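Local structure of acetolactate synthase isozyme 1 large subunit (Escherichia coli, 6LPI) at residues 59-68 with 86-97; 102-113 with 162-173. The protein is the large subunit of a thiamine diphosphate-dependent enzyme, built to hold thiamine diphosphate, a magnesium ion and flavin-adenine dinucleotide. One frame throughout, in Å; residues are numbered along the deposited sequence.

How the contacts relate
From the N terminus, contact 1 comes first: helix 60-74 leads into strand 78-82, the chain turns back as helix 86-101, and the two helices pack together, closing a loop of 17 residues. Helix 86-101 ends in a Schellman motif at S102 and the chain turns into strand 105-111, completing a beta-alpha-beta crossover from strand 78-82. Contact 2 closes a longer excursion of 48 residues, containing helix 127-131, strand 137-140 and helix 147-159, when strand 166-171 pairs with strand 105-111. The two closures are in series and neither nest nor cross. They meet where L91 packs on C107 and A67 on L105, so the helix pair of contact 1 is fastened onto the parallel sheet of contact 2.

Contact 1 of 2, residues 59-68 with 86-97; sequences HEQGAGFIAQ and PGATNLVTAIAD
E60 and N90 meet near the N-terminal ends of the two helices, where the amide ND2 of N90 donates to E60 OE1 over 2.9 Å in a nearly straight bond (162°). The carboxylate is met from above its plane, while the donor keeps the oxygen in its own amide plane. A bend at chi2 (90°) carries the acid along helix 86-97, setting E60 OE2 3.4 Å from the CA of G87. The ring of H59, the N-cap of helix 60-68, lies over the same amide, with N90 ND2 3.7 Å above its plane.

Further along, side-chain-free G64 and small A94 together allow close approach: A94 CB rests 3.7 Å from G64 CA, and the helix axes come within 7.4 Å at a crossing of -36°. The F65 ring lays one face over A94 CA, a CH-pi contact. Q68 NE2 grips both A94 O (3.1 Å) and D97 OD2 (2.8 Å), while R72 hydrogen-bonds Q68 OE1 and salt-bridges D97 OD2, and S413 and T418 bond to D97 OD1.

Polar bonds flank an apolar, glycine-alanine middle. Because E60, P86 and N90 line the thiamine diphosphate pocket, the E60-N90 bond probably helps fix the shape of that wall.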
loop_
_atom_site.group_PDB
_atom_site.type_symbol
_atom_site.label_atom_id
_atom_site.label_comp_id
_atom_site.label_asym_id
_atom_site.label_seq_id
_atom_site.Cartn_x
_atom_site.Cartn_y
_atom_site.Cartn_z
ATOM N N HIS B 59 15.069 -13.307 6.217
ATOM C CA HIS B 59 15.644 -12.149 5.559
ATOM C C HIS B 59 14.774 -10.991 6.003
ATOM O O HIS B 59 13.548 -11.140 6.084
ATOM C CB HIS B 59 15.613 -12.294 4.021
ATOM C CG HIS B 59 16.297 -11.187 3.277
ATOM N ND1 HIS B 59 15.792 -9.905 3.198
ATOM C CD2 HIS B 59 17.436 -11.184 2.542
ATOM C CE1 HIS B 59 16.609 -9.152 2.480
ATOM N NE2 HIS B 59 17.614 -9.905 2.069
ATOM N N GLU B 60 15.399 -9.856 6.331
ATOM C CA GLU B 60 14.613 -8.818 6.979
ATOM C C GLU B 60 13.551 -8.280 6.029
ATOM O O GLU B 60 12.466 -7.891 6.478
ATOM C CB GLU B 60 15.515 -7.706 7.520
ATOM C CG GLU B 60 16.420 -8.141 8.697
ATOM C CD GLU B 60 17.773 -8.694 8.243
ATOM O OE1 GLU B 60 17.901 -9.017 7.034
ATOM O OE2 GLU B 60 18.707 -8.793 9.080
ATOM N N GLN B 61 13.795 -8.347 4.712
ATOM C CA GLN B 61 12.725 -8.031 3.772
ATOM C C GLN B 61 11.531 -8.951 4.005
ATOM O O GLN B 61 10.372 -8.503 4.030
ATOM C CB GLN B 61 13.209 -8.191 2.339
ATOM C CG GLN B 61 12.365 -7.396 1.378
ATOM C CD GLN B 61 12.549 -7.787 -0.057
ATOM O OE1 GLN B 61 11.703 -8.482 -0.630
ATOM N NE2 GLN B 61 13.656 -7.355 -0.653
ATOM N N GLY B 62 11.813 -10.240 4.237
ATOM C CA GLY B 62 10.764 -11.176 4.594
ATOM C C GLY B 62 10.048 -10.812 5.881
ATOM O O GLY B 62 8.818 -10.864 5.940
ATOM N N ALA B 63 10.800 -10.446 6.930
ATOM C CA ALA B 63 10.171 -10.007 8.181
ATOM C C ALA B 63 9.196 -8.871 7.930
ATOM O O ALA B 63 8.061 -8.880 8.431
ATOM C CB ALA B 63 11.224 -9.549 9.190
ATOM N N GLY B 64 9.623 -7.890 7.131
ATOM C CA GLY B 64 8.766 -6.758 6.847
ATOM C C GLY B 64 7.532 -7.139 6.053
ATOM O O GLY B 64 6.429 -6.684 6.357
ATOM N N PHE B 65 7.688 -8.000 5.045
ATOM C CA PHE B 65 6.508 -8.357 4.264
ATOM C C PHE B 65 5.558 -9.263 5.054
ATOM O O PHE B 65 4.345 -9.225 4.822
ATOM C CB PHE B 65 6.921 -9.007 2.947
ATOM C CG PHE B 65 7.321 -8.019 1.893
ATOM C CD1 PHE B 65 6.475 -6.966 1.549
ATOM C CD2 PHE B 65 8.537 -8.135 1.236
ATOM C CE1 PHE B 65 6.829 -6.057 0.573
ATOM C CE2 PHE B 65 8.908 -7.213 0.253
ATOM C CZ PHE B 65 8.050 -6.176 -0.072
ATOM N N ILE B 66 6.075 -10.068 5.988
ATOM C CA ILE B 66 5.201 -10.841 6.875
ATOM C C ILE B 66 4.414 -9.906 7.784
ATOM O O ILE B 66 3.196 -10.069 7.989
ATOM C CB ILE B 66 6.015 -11.856 7.692
ATOM C CG1 ILE B 66 6.554 -12.970 6.806
ATOM C CG2 ILE B 66 5.161 -12.473 8.794
ATOM C CD1 ILE B 66 7.527 -13.823 7.561
ATOM N N ALA B 67 5.108 -8.935 8.379
ATOM C CA ALA B 67 4.398 -7.874 9.081
ATOM C C ALA B 67 3.350 -7.249 8.161
ATOM O O ALA B 67 2.233 -6.937 8.587
ATOM C CB ALA B 67 5.388 -6.830 9.598
ATOM N N GLN B 68 3.691 -7.079 6.888
ATOM C CA GLN B 68 2.742 -6.510 5.945
ATOM C C GLN B 68 1.519 -7.398 5.756
ATOM O O GLN B 68 0.405 -6.890 5.654
ATOM C CB GLN B 68 3.418 -6.238 4.617
ATOM C CG GLN B 68 3.878 -4.800 4.500
ATOM C CD GLN B 68 3.693 -4.273 3.080
ATOM O OE1 GLN B 68 2.616 -4.408 2.477
ATOM N NE2 GLN B 68 4.758 -3.725 2.522
ATOM N N PRO B 86 23.108 -3.876 8.053
ATOM C CA PRO B 86 22.426 -4.651 7.002
ATOM C C PRO B 86 21.011 -5.087 7.368
ATOM O O PRO B 86 20.190 -5.273 6.454
ATOM C CB PRO B 86 23.358 -5.850 6.787
ATOM C CG PRO B 86 24.092 -5.979 8.045
ATOM C CD PRO B 86 24.249 -4.607 8.627
ATOM N N GLY B 87 20.705 -5.303 8.658
ATOM C CA GLY B 87 19.308 -5.493 9.045
ATOM C C GLY B 87 18.433 -4.314 8.643
ATOM O O GLY B 87 17.424 -4.461 7.928
ATOM N N ALA B 88 18.849 -3.110 9.039
ATOM C CA ALA B 88 18.076 -1.932 8.681
ATOM C C ALA B 88 17.980 -1.795 7.166
ATOM O O ALA B 88 16.882 -1.642 6.622
ATOM C CB ALA B 88 18.686 -0.683 9.319
ATOM N N THR B 89 19.114 -1.868 6.461
ATOM C CA THR B 89 19.072 -1.696 5.011
ATOM C C THR B 89 18.204 -2.755 4.350
ATOM O O THR B 89 17.521 -2.477 3.361
ATOM C CB THR B 89 20.475 -1.723 4.412
ATOM O OG1 THR B 89 21.110 -2.939 4.792
ATOM C CG2 THR B 89 21.301 -0.528 4.858
ATOM N N ASN B 90 18.217 -3.980 4.877
ATOM C CA ASN B 90 17.380 -5.032 4.309
ATOM C C ASN B 90 15.894 -4.770 4.496
ATOM O O ASN B 90 15.085 -5.295 3.726
ATOM C CB ASN B 90 17.747 -6.375 4.915
ATOM C CG ASN B 90 18.926 -7.022 4.216
ATOM O OD1 ASN B 90 19.358 -6.587 3.127
ATOM N ND2 ASN B 90 19.474 -8.061 4.849
ATOM N N LEU B 91 15.514 -3.953 5.479
ATOM C CA LEU B 91 14.099 -3.623 5.646
ATOM C C LEU B 91 13.559 -2.689 4.564
ATOM O O LEU B 91 12.333 -2.626 4.369
ATOM C CB LEU B 91 13.889 -2.982 7.017
ATOM C CG LEU B 91 13.730 -3.994 8.139
ATOM C CD1 LEU B 91 13.846 -3.301 9.455
ATOM C CD2 LEU B 91 12.371 -4.628 8.005
ATOM N N VAL B 92 14.444 -1.979 3.859
ATOM C CA VAL B 92 14.049 -0.844 3.014
ATOM C C VAL B 92 12.917 -1.195 2.044
ATOM O O VAL B 92 11.902 -0.497 1.979
ATOM C CB VAL B 92 15.277 -0.301 2.268
ATOM C CG1 VAL B 92 14.861 0.714 1.222
ATOM C CG2 VAL B 92 16.253 0.306 3.264
ATOM N N THR B 93 13.092 -2.244 1.232
ATOM C CA THR B 93 12.077 -2.537 0.220
ATOM C C THR B 93 10.715 -2.785 0.864
ATOM O O THR B 93 9.697 -2.261 0.399
ATOM C CB THR B 93 12.495 -3.738 -0.623
ATOM O OG1 THR B 93 13.735 -3.449 -1.268
ATOM C CG2 THR B 93 11.477 -4.003 -1.699
ATOM N N ALA B 94 10.684 -3.553 1.958
ATOM C CA ALA B 94 9.426 -3.846 2.642
ATOM C C ALA B 94 8.766 -2.580 3.154
ATOM O O ALA B 94 7.538 -2.423 3.051
ATOM C CB ALA B 94 9.688 -4.769 3.818
ATOM N N ILE B 95 9.568 -1.671 3.733
ATOM C CA ILE B 95 9.027 -0.407 4.234
ATOM C C ILE B 95 8.533 0.489 3.086
ATOM O O ILE B 95 7.407 0.968 3.133
ATOM C CB ILE B 95 10.053 0.264 5.192
ATOM C CG1 ILE B 95 9.856 -0.181 6.634
ATOM C CG2 ILE B 95 9.901 1.761 5.200
ATOM C CD1 ILE B 95 9.980 -1.619 6.945
ATOM N N ALA B 96 9.310 0.664 2.019
ATOM C CA ALA B 96 8.868 1.483 0.889
ATOM C C ALA B 96 7.597 0.921 0.245
ATOM O O ALA B 96 6.667 1.671 -0.106
ATOM C CB ALA B 96 9.986 1.594 -0.152
ATOM N N ASP B 97 7.540 -0.398 0.084
ATOM C CA ASP B 97 6.311 -1.015 -0.373
ATOM C C ASP B 97 5.173 -0.668 0.570
ATOM O O ASP B 97 4.062 -0.374 0.123
ATOM C CB ASP B 97 6.468 -2.528 -0.487
ATOM C CG ASP B 97 5.233 -3.195 -1.076
ATOM O OD1 ASP B 97 5.084 -3.180 -2.321
ATOM O OD2 ASP B 97 4.396 -3.709 -0.292
#

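Contact 2 of 2, residues 102-113 with 162-173; sequences SIPLICITGQVP and RPGPVWIDIPKD. With FAD (flavin-adenine dinucleotide), chain I.
C107 and W167 form the tight centre of this parallel strand pair. C107 SG sits over the middle of the indole, 3.6 Å from the centroid of its five-membered ring, a Cys sulfur-aromatic contact. Both residues carry the group beyond CB anti to the backbone N (chi1 155° for C107 and -168° for W167), which brings a compact sulfur against a broad flat face. Beneath them the backbone ladder is regular up to I170 N: V166, I168 and I170 each give an N-H and a C=O to strand 105-111, as in the I168 N to C107 O bond of 2.8 Å, but Q111 N to I170 O is bent (137°). On the other face, branched isoleucines suited to strands interlock diagonally, I106 CG2 with I168 CD1 at 4.0 Å and I108 CG2 with I170 CD1 at 3.9 Å.

One end is looser. Q111 is buried, but its NE2 makes weak bonds, to D169 OD1 (2.9 Å) and to V125 O; the solvent side begins at exposed V112, and P113 lies at the partly exposed D173, whose OD1 binds A114 N. The opposite end is partly exposed yet firmly held: R162 NE donates to S102 OG (3.0 Å) in the guanidinium plane, one face of that group covers FAD C3B, and D309 and E312 hold its NH1.

I106 and I108 turn their backbone bonds to strand 78-82, so strand 105-111 is interior to the sheet. Helix 147-159 packs on I106 and I168, whereas helices 86-101 and 127-131 lie against the face bearing C107 and W167.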
loop_
_atom_site.group_PDB
_atom_site.type_symbol
_atom_site.label_atom_id
_atom_site.label_comp_id
_atom_site.label_asym_id
_atom_site.label_seq_id
_atom_site.Cartn_x
_atom_site.Cartn_y
_atom_site.Cartn_z
ATOM N N SER B 102 0.100 2.318 1.371
ATOM C CA SER B 102 -0.555 2.901 2.539
ATOM C C SER B 102 -0.975 1.882 3.588
ATOM O O SER B 102 -2.160 1.766 3.907
ATOM C CB SER B 102 -1.769 3.735 2.113
ATOM O OG SER B 102 -1.440 4.718 1.130
ATOM N N ILE B 103 -0.002 1.160 4.136
ATOM C CA ILE B 103 -0.203 0.094 5.119
ATOM C C ILE B 103 0.393 0.469 6.471
ATOM O O ILE B 103 1.499 1.032 6.524
ATOM C CB ILE B 103 0.384 -1.235 4.621
ATOM C CG1 ILE B 103 -0.206 -1.579 3.262
ATOM C CG2 ILE B 103 0.154 -2.355 5.608
ATOM C CD1 ILE B 103 0.840 -1.777 2.260
ATOM N N PRO B 104 -0.317 0.202 7.587
ATOM C CA PRO B 104 0.221 0.548 8.914
ATOM C C PRO B 104 1.260 -0.456 9.391
ATOM O O PRO B 104 0.942 -1.563 9.827
ATOM C CB PRO B 104 -1.025 0.530 9.809
ATOM C CG PRO B 104 -1.936 -0.457 9.129
ATOM C CD PRO B 104 -1.698 -0.317 7.665
ATOM N N LEU B 105 2.514 -0.074 9.311
ATOM C CA LEU B 105 3.608 -0.867 9.823
ATOM C C LEU B 105 4.371 -0.046 10.856
ATOM O O LEU B 105 4.580 1.156 10.675
ATOM C CB LEU B 105 4.522 -1.263 8.649
ATOM C CG LEU B 105 5.175 -2.635 8.559
ATOM C CD1 LEU B 105 4.082 -3.670 8.367
ATOM C CD2 LEU B 105 6.177 -2.659 7.410
ATOM N N ILE B 106 4.773 -0.680 11.947
ATOM C CA ILE B 106 5.795 -0.142 12.836
ATOM C C ILE B 106 7.022 -1.012 12.668
ATOM O O ILE B 106 6.957 -2.239 12.818
ATOM C CB ILE B 106 5.354 -0.065 14.306
ATOM C CG1 ILE B 106 4.509 1.183 14.565
ATOM C CG2 ILE B 106 6.554 -0.041 15.219
ATOM C CD1 ILE B 106 3.103 1.077 14.191
ATOM N N CYS B 107 8.133 -0.370 12.359
ATOM C CA CYS B 107 9.397 -1.029 12.087
ATOM C C CYS B 107 10.402 -0.559 13.131
ATOM O O CYS B 107 10.701 0.636 13.212
ATOM C CB CYS B 107 9.831 -0.681 10.663
ATOM S SG CYS B 107 11.560 -0.773 10.336
ATOM N N ILE B 108 10.932 -1.487 13.918
ATOM C CA ILE B 108 11.821 -1.161 15.025
ATOM C C ILE B 108 13.203 -1.721 14.735
ATOM O O ILE B 108 13.365 -2.914 14.445
ATOM C CB ILE B 108 11.281 -1.676 16.367
ATOM C CG1 ILE B 108 10.042 -0.875 16.780
ATOM C CG2 ILE B 108 12.325 -1.551 17.416
ATOM C CD1 ILE B 108 9.194 -1.547 17.849
ATOM N N THR B 109 14.198 -0.857 14.822
ATOM C CA THR B 109 15.565 -1.210 14.497
ATOM C C THR B 109 16.471 -0.794 15.648
ATOM O O THR B 109 16.293 0.278 16.239
ATOM C CB THR B 109 15.956 -0.524 13.159
ATOM O OG1 THR B 109 15.452 -1.297 12.056
ATOM C CG2 THR B 109 17.431 -0.396 13.006
ATOM N N GLY B 110 17.414 -1.668 16.004
ATOM C CA GLY B 110 18.433 -1.279 16.950
ATOM C C GLY B 110 19.454 -0.388 16.289
ATOM O O GLY B 110 19.638 -0.418 15.072
ATOM N N GLN B 111 20.131 0.431 17.087
ATOM C CA GLN B 111 21.188 1.253 16.514
ATOM C C GLN B 111 22.327 1.330 17.515
ATOM O O GLN B 111 22.163 1.030 18.703
ATOM C CB GLN B 111 20.655 2.638 16.106
ATOM C CG GLN B 111 21.695 3.681 15.643
ATOM C CD GLN B 111 22.215 3.450 14.221
ATOM O OE1 GLN B 111 23.156 2.691 14.004
ATOM N NE2 GLN B 111 21.591 4.115 13.243
ATOM N N VAL B 112 23.507 1.663 16.993
ATOM C CA VAL B 112 24.752 1.772 17.752
ATOM C C VAL B 112 24.520 2.712 18.931
ATOM O O VAL B 112 23.676 3.613 18.836
ATOM C CB VAL B 112 25.883 2.262 16.830
ATOM C CG1 VAL B 112 25.886 3.781 16.743
ATOM C CG2 VAL B 112 27.239 1.726 17.259
ATOM N N PRO B 113 25.231 2.555 20.044
ATOM C CA PRO B 113 25.038 3.471 21.176
ATOM C C PRO B 113 25.219 4.934 20.795
ATOM O O PRO B 113 26.084 5.286 19.987
ATOM C CB PRO B 113 26.108 3.020 22.172
ATOM C CG PRO B 113 26.282 1.598 21.878
ATOM C CD PRO B 113 26.089 1.419 20.409
ATOM N N ARG B 162 -4.365 8.726 6.370
ATOM C CA ARG B 162 -3.880 7.755 5.411
ATOM C C ARG B 162 -2.759 6.981 6.085
ATOM O O ARG B 162 -1.709 7.566 6.374
ATOM C CB ARG B 162 -3.399 8.448 4.153
ATOM C CG ARG B 162 -2.774 7.558 3.131
ATOM C CD ARG B 162 -2.262 8.420 2.009
ATOM N NE ARG B 162 -1.815 7.661 0.844
ATOM C CZ ARG B 162 -1.706 8.194 -0.364
ATOM N NH1 ARG B 162 -2.020 9.467 -0.547
ATOM N NH2 ARG B 162 -1.281 7.469 -1.381
ATOM N N PRO B 163 -2.935 5.696 6.373
ATOM C CA PRO B 163 -1.942 4.956 7.167
ATOM C C PRO B 163 -0.618 4.777 6.428
ATOM O O PRO B 163 -0.502 4.969 5.216
ATOM C CB PRO B 163 -2.618 3.601 7.425
ATOM C CG PRO B 163 -4.036 3.764 6.986
ATOM C CD PRO B 163 -4.056 4.849 5.955
ATOM N N GLY B 164 0.405 4.399 7.191
ATOM C CA GLY B 164 1.698 4.141 6.616
ATOM C C GLY B 164 2.713 3.633 7.619
ATOM O O GLY B 164 2.448 3.529 8.825
ATOM N N PRO B 165 3.909 3.312 7.135
ATOM C CA PRO B 165 4.951 2.808 8.030
ATOM C C PRO B 165 5.636 3.926 8.793
ATOM O O PRO B 165 5.866 5.022 8.276
ATOM C CB PRO B 165 5.942 2.140 7.072
ATOM C CG PRO B 165 5.796 2.922 5.800
ATOM C CD PRO B 165 4.331 3.293 5.726
ATOM N N VAL B 166 5.945 3.638 10.045
ATOM C CA VAL B 166 6.779 4.493 10.864
ATOM C C VAL B 166 7.967 3.665 11.317
ATOM O O VAL B 166 7.820 2.506 11.735
ATOM C CB VAL B 166 6.028 5.075 12.074
ATOM C CG1 VAL B 166 6.906 6.102 12.773
ATOM C CG2 VAL B 166 4.731 5.697 11.633
ATOM N N TRP B 167 9.141 4.274 11.249
ATOM C CA TRP B 167 10.391 3.606 11.549
ATOM C C TRP B 167 10.934 4.201 12.841
ATOM O O TRP B 167 11.123 5.422 12.937
ATOM C CB TRP B 167 11.367 3.788 10.390
ATOM C CG TRP B 167 12.558 2.910 10.461
ATOM C CD1 TRP B 167 13.261 2.570 11.579
ATOM C CD2 TRP B 167 13.207 2.266 9.364
ATOM N NE1 TRP B 167 14.304 1.744 11.245
ATOM C CE2 TRP B 167 14.291 1.540 9.891
ATOM C CE3 TRP B 167 12.979 2.236 7.981
ATOM C CZ2 TRP B 167 15.139 0.786 9.094
ATOM C CZ3 TRP B 167 13.829 1.480 7.185
ATOM C CH2 TRP B 167 14.898 0.766 7.750
ATOM N N ILE B 168 11.172 3.351 13.835
ATOM C CA ILE B 168 11.728 3.789 15.103
ATOM C C ILE B 168 13.097 3.136 15.241
ATOM O O ILE B 168 13.199 1.906 15.381
ATOM C CB ILE B 168 10.807 3.447 16.288
ATOM C CG1 ILE B 168 9.354 3.824 15.959
ATOM C CG2 ILE B 168 11.250 4.179 17.560
ATOM C CD1 ILE B 168 8.326 3.121 16.798
ATOM N N ASP B 169 14.147 3.968 15.246
ATOM C CA ASP B 169 15.523 3.537 15.460
ATOM C C ASP B 169 15.911 3.812 16.920
ATOM O O ASP B 169 15.863 4.957 17.379
ATOM C CB ASP B 169 16.443 4.270 14.489
ATOM C CG ASP B 169 17.718 3.519 14.201
ATOM O OD1 ASP B 169 18.714 4.178 13.853
ATOM O OD2 ASP B 169 17.726 2.279 14.278
ATOM N N ILE B 170 16.310 2.772 17.646
ATOM C CA ILE B 170 16.535 2.909 19.085
ATOM C C ILE B 170 17.953 2.472 19.433
ATOM O O ILE B 170 18.296 1.280 19.316
ATOM C CB ILE B 170 15.512 2.101 19.903
ATOM C CG1 ILE B 170 14.096 2.335 19.399
ATOM C CG2 ILE B 170 15.551 2.514 21.361
ATOM C CD1 ILE B 170 13.106 1.302 19.918
ATOM N N PRO B 171 18.812 3.410 19.830
ATOM C CA PRO B 171 20.174 3.048 20.210
ATOM C C PRO B 171 20.203 2.059 21.365
ATOM O O PRO B 171 19.401 2.123 22.302
ATOM C CB PRO B 171 20.797 4.387 20.604
ATOM C CG PRO B 171 20.061 5.375 19.796
ATOM C CD PRO B 171 18.658 4.862 19.687
ATOM N N LYS B 172 21.134 1.113 21.257
ATOM C CA LYS B 172 21.291 0.059 22.250
ATOM C C LYS B 172 21.436 0.625 23.661
ATOM O O LYS B 172 20.963 0.020 24.627
ATOM C CB LYS B 172 22.488 -0.806 21.858
ATOM C CG LYS B 172 22.839 -1.916 22.797
ATOM C CD LYS B 172 24.051 -2.653 22.258
ATOM C CE LYS B 172 24.456 -3.768 23.202
ATOM N NZ LYS B 172 25.347 -4.756 22.545
ATOM N N ASP B 173 22.116 1.771 23.813
ATOM C CA ASP B 173 22.289 2.309 25.162
ATOM C C ASP B 173 21.008 2.928 25.698
ATOM O O ASP B 173 20.884 3.110 26.912
ATOM C CB ASP B 173 23.450 3.313 25.231
ATOM C CG ASP B 173 23.233 4.555 24.381
ATOM O OD1 ASP B 173 22.668 4.451 23.271
ATOM O OD2 ASP B 173 23.652 5.647 24.821
HETATM P PA FAD I . -4.168 3.248 -3.184
HETATM O O1A FAD I . -4.519 1.849 -2.859
HETATM O O2A FAD I . -2.766 3.697 -2.868
HETATM O O5B FAD I . -5.274 4.040 -2.379
HETATM C C5B FAD I . -4.929 4.934 -1.302
HETATM C C4B FAD I . -5.789 6.160 -1.445
HETATM O O4B FAD I . -6.973 6.047 -0.611
HETATM C C3B FAD I . -5.114 7.461 -1.024
HETATM O O3B FAD I . -5.548 8.502 -1.900
HETATM C C2B FAD I . -5.585 7.601 0.429
HETATM O O2B FAD I . -5.512 8.920 0.950
HETATM C C1B FAD I . -7.031 7.160 0.259
HETATM N N9A FAD I . -7.709 6.764 1.483
HETATM C C8A FAD I . -7.303 5.837 2.405
HETATM N N7A FAD I . -8.140 5.675 3.405
HETATM C C5A FAD I . -9.169 6.558 3.118
HETATM C C6A FAD I . -10.365 6.879 3.792
HETATM N N6A FAD I . -10.745 6.319 4.943
HETATM N N1A FAD I . -11.165 7.818 3.239
HETATM C C2A FAD I . -10.790 8.389 2.092
HETATM N N3A FAD I . -9.694 8.164 1.365
HETATM C C4A FAD I . -8.916 7.237 1.937
HETATM N N1 FAD I . -3.979 -0.586 -10.984
HETATM C C2 FAD I . -5.128 -0.385 -11.688
HETATM O O2 FAD I . -6.041 0.291 -11.231
HETATM N N3 FAD I . -5.287 -0.960 -12.937
HETATM C C4 FAD I . -4.365 -1.756 -13.584
HETATM O O4 FAD I . -4.621 -2.216 -14.694
HETATM C C4X FAD I . -3.136 -1.957 -12.831
HETATM N N5 FAD I . -2.192 -2.704 -13.364
HETATM C C5X FAD I . -1.030 -2.905 -12.628
HETATM C C6 FAD I . -0.018 -3.702 -13.166
HETATM C C7 FAD I . 1.158 -3.941 -12.456
HETATM C C7M FAD I . 2.238 -4.791 -13.069
HETATM C C8 FAD I . 1.332 -3.368 -11.186
HETATM C C8M FAD I . 2.602 -3.594 -10.401
HETATM C C9 FAD I . 0.324 -2.571 -10.648
HETATM C C9A FAD I . -0.845 -2.329 -11.359
HETATM N N10 FAD I . -1.883 -1.528 -10.835
HETATM C C10 FAD I . -3.039 -1.324 -11.539
HETATM C "C1'" FAD I . -1.760 -0.907 -9.516
HETATM C "C2'" FAD I . -1.326 0.549 -9.592
HETATM O "O2'" FAD I . 0.094 0.634 -9.709
HETATM C "C3'" FAD I . -1.751 1.270 -8.313
HETATM O "O3'" FAD I . -1.204 0.599 -7.182
HETATM C "C4'" FAD I . -3.259 1.379 -8.122
HETATM O "O4'" FAD I . -3.866 1.598 -9.391
HETATM C "C5'" FAD I . -3.638 2.497 -7.180
HETATM O "O5'" FAD I . -4.973 2.271 -6.695
HETATM P P FAD I . -5.607 3.229 -5.648
HETATM O O1P FAD I . -6.011 4.526 -6.350
HETATM O O2P FAD I . -6.556 2.553 -4.955
HETATM O O3P FAD I . -4.391 3.530 -4.729
#